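Local coordinates for uncharacterized RNA methyltransferase pyrab10780 (Pyrococcus abyssi, PDB 2JJQ), which methylates C5 of uridine 54 in tRNA, using S-adenosyl-L-methionine as methyl donor, to give 5-methyluridine, at residues V396-L409 with P413-V425. Numbering follows the deposited sequence.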
loop_
_atom_site.group_PDB
_atom_site.type_symbol
_atom_site.label_atom_id
_atom_site.label_comp_id
_atom_site.label_asym_id
_atom_site.label_seq_id
_atom_site.Cartn_x
_atom_site.Cartn_y
_atom_site.Cartn_z
ATOM N N VAL A 396 -8.489 6.237 19.460
ATOM C CA VAL A 396 -9.038 7.576 19.679
ATOM C C VAL A 396 -9.798 7.633 21.035
ATOM O O VAL A 396 -9.747 8.650 21.729
ATOM C CB VAL A 396 -9.857 8.111 18.467
ATOM C CG1 VAL A 396 -10.553 9.455 18.820
ATOM C CG2 VAL A 396 -8.935 8.368 17.306
ATOM N N LYS A 397 -10.445 6.535 21.412
ATOM C CA LYS A 397 -11.114 6.437 22.730
ATOM C C LYS A 397 -10.144 6.613 23.883
ATOM O O LYS A 397 -10.500 7.204 24.909
ATOM C CB LYS A 397 -11.827 5.080 22.897
ATOM C CG LYS A 397 -13.084 4.941 22.090
ATOM C CD LYS A 397 -13.702 3.532 22.244
ATOM C CE LYS A 397 -13.514 2.736 20.974
ATOM N NZ LYS A 397 -14.585 1.703 20.826
ATOM N N MET A 398 -8.928 6.092 23.717
ATOM C CA MET A 398 -7.900 6.214 24.743
ATOM C C MET A 398 -7.310 7.629 24.806
ATOM O O MET A 398 -6.811 8.049 25.842
ATOM C CB MET A 398 -6.775 5.217 24.511
ATOM C CG MET A 398 -7.232 3.813 24.174
ATOM S SD MET A 398 -5.863 2.785 23.609
ATOM C CE MET A 398 -6.594 1.141 23.692
ATOM N N LEU A 399 -7.330 8.361 23.690
ATOM C CA LEU A 399 -6.773 9.727 23.699
ATOM C C LEU A 399 -7.729 10.739 24.314
ATOM O O LEU A 399 -8.931 10.702 24.032
ATOM C CB LEU A 399 -6.495 10.147 22.249
ATOM C CG LEU A 399 -5.272 9.407 21.687
ATOM C CD1 LEU A 399 -5.243 9.529 20.158
ATOM C CD2 LEU A 399 -3.890 9.851 22.324
ATOM N N ASP A 400 -7.198 11.708 25.050
ATOM C CA ASP A 400 -8.069 12.776 25.592
ATOM C C ASP A 400 -8.358 13.879 24.585
ATOM O O ASP A 400 -8.085 15.072 24.826
ATOM C CB ASP A 400 -7.500 13.306 26.907
ATOM C CG ASP A 400 -7.408 12.214 27.974
ATOM O OD1 ASP A 400 -8.246 11.273 27.963
ATOM O OD2 ASP A 400 -6.502 12.300 28.826
ATOM N N TYR A 401 -8.940 13.466 23.446
ATOM C CA TYR A 401 -9.121 14.325 22.294
ATOM C C TYR A 401 -10.403 13.932 21.633
ATOM O O TYR A 401 -10.826 12.792 21.753
ATOM C CB TYR A 401 -7.993 14.051 21.253
ATOM C CG TYR A 401 -6.658 14.663 21.612
ATOM C CD1 TYR A 401 -6.211 15.815 20.970
ATOM C CD2 TYR A 401 -5.819 14.070 22.572
ATOM C CE1 TYR A 401 -4.973 16.390 21.307
ATOM C CE2 TYR A 401 -4.594 14.628 22.911
ATOM C CZ TYR A 401 -4.186 15.793 22.266
ATOM O OH TYR A 401 -2.976 16.355 22.563
ATOM N N ARG A 402 -11.000 14.853 20.900
ATOM C CA ARG A 402 -12.181 14.547 20.075
ATOM C C ARG A 402 -11.794 14.617 18.580
ATOM O O ARG A 402 -10.780 15.197 18.263
ATOM C CB ARG A 402 -13.295 15.527 20.385
ATOM C CG ARG A 402 -12.949 16.949 20.029
ATOM C CD ARG A 402 -14.123 17.899 20.248
ATOM N NE ARG A 402 -14.117 18.867 19.165
ATOM C CZ ARG A 402 -13.729 20.127 19.269
ATOM N NH1 ARG A 402 -13.335 20.632 20.440
ATOM N NH2 ARG A 402 -13.753 20.880 18.182
ATOM N N ILE A 403 -12.591 14.008 17.698
ATOM C CA ILE A 403 -12.373 14.146 16.246
ATOM C C ILE A 403 -12.923 15.491 15.779
ATOM O O ILE A 403 -14.130 15.776 15.873
ATOM C CB ILE A 403 -13.050 12.966 15.492
ATOM C CG1 ILE A 403 -12.406 11.670 15.962
ATOM C CG2 ILE A 403 -12.898 13.114 13.982
ATOM C CD1 ILE A 403 -13.190 10.479 15.540
ATOM N N ASP A 404 -12.029 16.361 15.340
ATOM C CA ASP A 404 -12.407 17.681 14.903
ATOM C C ASP A 404 -12.823 17.626 13.424
ATOM O O ASP A 404 -13.861 18.178 13.026
ATOM C CB ASP A 404 -11.209 18.617 15.096
ATOM C CG ASP A 404 -11.452 19.995 14.539
ATOM O OD1 ASP A 404 -12.621 20.424 14.623
ATOM O OD2 ASP A 404 -10.485 20.672 14.079
ATOM N N GLU A 405 -12.020 16.926 12.624
ATOM C CA GLU A 405 -12.302 16.745 11.183
ATOM C C GLU A 405 -11.819 15.353 10.825
ATOM O O GLU A 405 -10.903 14.856 11.428
ATOM C CB GLU A 405 -11.497 17.687 10.319
ATOM C CG GLU A 405 -12.109 18.986 9.988
ATOM C CD GLU A 405 -11.191 19.797 9.108
ATOM O OE1 GLU A 405 -11.144 19.559 7.876
ATOM O OE2 GLU A 405 -10.489 20.657 9.672
ATOM N N ILE A 406 -12.449 14.737 9.837
ATOM C CA ILE A 406 -12.000 13.409 9.374
ATOM C C ILE A 406 -12.459 13.173 7.947
ATOM O O ILE A 406 -13.603 13.542 7.565
ATOM C CB ILE A 406 -12.526 12.274 10.309
ATOM C CG1 ILE A 406 -11.934 10.918 9.939
ATOM C CG2 ILE A 406 -14.041 12.174 10.248
ATOM C CD1 ILE A 406 -12.202 9.873 11.066
ATOM N N VAL A 407 -11.583 12.568 7.143
ATOM C CA VAL A 407 -11.925 12.192 5.787
ATOM C C VAL A 407 -11.198 10.886 5.508
ATOM O O VAL A 407 -10.196 10.614 6.129
ATOM C CB VAL A 407 -11.430 13.272 4.810
ATOM C CG1 VAL A 407 -12.104 13.123 3.495
ATOM C CG2 VAL A 407 -11.789 14.615 5.365
ATOM N N ALA A 408 -11.741 10.064 4.617
ATOM C CA ALA A 408 -11.084 8.852 4.142
ATOM C C ALA A 408 -10.672 9.097 2.711
ATOM O O ALA A 408 -11.361 9.803 1.970
ATOM C CB ALA A 408 -12.041 7.655 4.154
ATOM N N LEU A 409 -9.527 8.570 2.342
ATOM C CA LEU A 409 -9.033 8.712 0.943
ATOM C C LEU A 409 -8.972 7.294 0.416
ATOM O O LEU A 409 -8.477 6.385 1.110
ATOM C CB LEU A 409 -7.664 9.367 0.865
ATOM C CG LEU A 409 -7.700 10.848 1.247
ATOM C CD1 LEU A 409 -7.516 10.843 2.738
ATOM C CD2 LEU A 409 -6.515 11.561 0.572
ATOM N N PRO A 413 -8.016 1.456 -4.419
ATOM C CA PRO A 413 -9.125 1.036 -5.294
ATOM C C PRO A 413 -9.156 -0.492 -5.516
ATOM O O PRO A 413 -8.097 -1.144 -5.599
ATOM C CB PRO A 413 -8.790 1.713 -6.623
ATOM C CG PRO A 413 -7.915 2.923 -6.249
ATOM C CD PRO A 413 -7.157 2.510 -5.022
ATOM N N HIS A 414 -10.372 -1.057 -5.665
ATOM C CA HIS A 414 -10.559 -2.479 -5.957
ATOM C C HIS A 414 -10.248 -3.400 -4.786
ATOM O O HIS A 414 -10.222 -4.618 -4.963
ATOM C CB HIS A 414 -9.803 -2.960 -7.209
ATOM C CG HIS A 414 -9.925 -2.027 -8.367
ATOM N ND1 HIS A 414 -11.146 -1.666 -8.899
ATOM C CD2 HIS A 414 -8.986 -1.360 -9.092
ATOM C CE1 HIS A 414 -10.967 -0.838 -9.916
ATOM N NE2 HIS A 414 -9.659 -0.622 -10.051
ATOM N N THR A 415 -9.998 -2.825 -3.615
ATOM C CA THR A 415 -9.841 -3.587 -2.381
ATOM C C THR A 415 -10.818 -2.985 -1.370
ATOM O O THR A 415 -11.290 -1.842 -1.548
ATOM C CB THR A 415 -8.414 -3.451 -1.804
ATOM O OG1 THR A 415 -8.326 -2.195 -1.114
ATOM C CG2 THR A 415 -7.352 -3.484 -2.918
ATOM N N PRO A 416 -11.097 -3.716 -0.262
ATOM C CA PRO A 416 -11.956 -3.137 0.771
ATOM C C PRO A 416 -11.303 -2.068 1.656
ATOM O O PRO A 416 -11.954 -1.532 2.547
ATOM C CB PRO A 416 -12.347 -4.348 1.646
ATOM C CG PRO A 416 -11.682 -5.518 1.081
ATOM C CD PRO A 416 -10.683 -5.097 0.045
ATOM N N HIS A 417 -10.028 -1.759 1.411
ATOM C CA HIS A 417 -9.264 -0.931 2.330
ATOM C C HIS A 417 -9.378 0.540 2.036
ATOM O O HIS A 417 -9.540 0.965 0.886
ATOM C CB HIS A 417 -7.786 -1.323 2.284
ATOM C CG HIS A 417 -7.562 -2.785 2.458
ATOM N ND1 HIS A 417 -8.037 -3.479 3.546
ATOM C CD2 HIS A 417 -6.967 -3.697 1.657
ATOM C CE1 HIS A 417 -7.708 -4.752 3.427
ATOM N NE2 HIS A 417 -7.045 -4.907 2.299
ATOM N N VAL A 418 -9.289 1.334 3.090
ATOM C CA VAL A 418 -9.329 2.769 2.897
ATOM C C VAL A 418 -8.280 3.409 3.818
ATOM O O VAL A 418 -7.866 2.750 4.790
ATOM C CB VAL A 418 -10.760 3.277 3.174
ATOM C CG1 VAL A 418 -10.894 3.658 4.657
ATOM C CG2 VAL A 418 -11.069 4.437 2.295
ATOM N N GLU A 419 -7.841 4.628 3.505
ATOM C CA GLU A 419 -6.926 5.413 4.338
ATOM C C GLU A 419 -7.645 6.569 5.034
ATOM O O GLU A 419 -8.108 7.490 4.382
ATOM C CB GLU A 419 -5.824 6.003 3.488
ATOM C CG GLU A 419 -4.782 6.764 4.286
ATOM C CD GLU A 419 -3.634 5.874 4.729
ATOM O OE1 GLU A 419 -3.851 4.651 4.833
ATOM O OE2 GLU A 419 -2.506 6.393 4.905
ATOM N N LEU A 420 -7.681 6.588 6.347
ATOM C CA LEU A 420 -8.411 7.665 7.044
ATOM C C LEU A 420 -7.394 8.721 7.429
ATOM O O LEU A 420 -6.232 8.390 7.716
ATOM C CB LEU A 420 -8.974 7.129 8.345
ATOM C CG LEU A 420 -10.226 6.314 8.331
ATOM C CD1 LEU A 420 -10.282 5.729 9.784
ATOM C CD2 LEU A 420 -11.357 7.329 8.111
ATOM N N VAL A 421 -7.830 9.986 7.517
ATOM C CA VAL A 421 -6.942 11.043 8.004
ATOM C C VAL A 421 -7.836 11.813 8.958
ATOM O O VAL A 421 -8.854 12.398 8.542
ATOM C CB VAL A 421 -6.398 11.978 6.866
ATOM C CG1 VAL A 421 -5.465 13.037 7.449
ATOM C CG2 VAL A 421 -5.708 11.171 5.743
ATOM N N ALA A 422 -7.475 11.804 10.243
ATOM C CA ALA A 422 -8.285 12.486 11.237
ATOM C C ALA A 422 -7.505 13.576 11.969
ATOM O O ALA A 422 -6.355 13.361 12.375
ATOM C CB ALA A 422 -8.822 11.476 12.244
ATOM N N LYS A 423 -8.137 14.738 12.122
ATOM C CA LYS A 423 -7.596 15.794 12.941
ATOM C C LYS A 423 -8.305 15.744 14.320
ATOM O O LYS A 423 -9.543 15.848 14.391
ATOM C CB LYS A 423 -7.883 17.134 12.280
ATOM C CG LYS A 423 -7.386 18.283 13.111
ATOM C CD LYS A 423 -7.707 19.558 12.414
ATOM C CE LYS A 423 -7.016 20.713 13.119
ATOM N NZ LYS A 423 -6.958 21.924 12.263
ATOM N N LEU A 424 -7.518 15.601 15.366
ATOM C CA LEU A 424 -8.000 15.418 16.748
ATOM C C LEU A 424 -7.592 16.638 17.554
ATOM O O LEU A 424 -6.417 17.086 17.445
ATOM C CB LEU A 424 -7.320 14.207 17.395
ATOM C CG LEU A 424 -7.345 12.922 16.568
ATOM C CD1 LEU A 424 -6.630 11.804 17.351
ATOM C CD2 LEU A 424 -8.799 12.611 16.198
ATOM N N VAL A 425 -8.527 17.186 18.343
ATOM C CA VAL A 425 -8.197 18.342 19.192
ATOM C C VAL A 425 -8.730 18.166 20.632
ATOM O O VAL A 425 -9.553 17.265 20.960
ATOM C CB VAL A 425 -8.770 19.649 18.638
ATOM C CG1 VAL A 425 -8.361 20.791 19.508
ATOM C CG2 VAL A 425 -8.299 19.916 17.189
ATOM O OXT VAL A 425 -8.309 18.953 21.507
HETATM O O HOH W 1 -8.283 17.741 24.210
#
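Leu424 is the main bump of this contact, and its two branches fill different hollows. With CG anti to its own carbonyl carbon (chi1 -50°), the side chain reaches the C-terminal end of helix 389-398: CD1 meets Leu399 CD1 just past it at 3.9 Å, the two leucines crossing at about a right angle, and also touches Val396 CG2 within the helix. The other branch, CD2, lies alongside Ile403, 3.7 Å from its CG1. Tyr401 adds its CB against Leu424 CB, while its hydroxyl is bonded to the carbonyl of Pro379.

Farther along the face that carries Ile403 and Leu424, the bumps are smaller. Ile406 extends CG1 and CD1 over the methyl of Ala422, with CD1 reaching on to Leu420 CD2; Ala408 is the small partner at the far end, its CB 3.8 Å from Val418 CG2. Helix 97-112 covers that end through Leu108.

On the reverse face Leu409 CD1 rests against Val421 CG2 at 3.5 Å, the two side chains crossing at a slant, next to helix 275-288. Lys423, fully extended, runs beside Asp404, whose OD2 is 3.4 Å from the lysine CD; Lys423 NZ stays beyond salt-bridge distance of both Asp404 and Glu405 and pairs instead with Glu290.

The bulge turns two consecutive acids, Asp404 and Glu405, toward the one lysine opposite them. Lys423 O takes hydrogen bonds from both Asp404 N (2.7 Å) and Glu405 N (3.2 Å), the longer one in the carbonyl plane on a lone pair. Beyond this classic beta bulge the register runs unbroken to the pair Leu409-Glu419.

Glu419, the predicted proton acceptor, bends at chi2 (90°) away from the hairpin toward Cys387, the predicted nucleophile. The whole is the C-terminal antiparallel hairpin of a class I methyltransferase sheet, its last strand lying between 403-409 and 381-386.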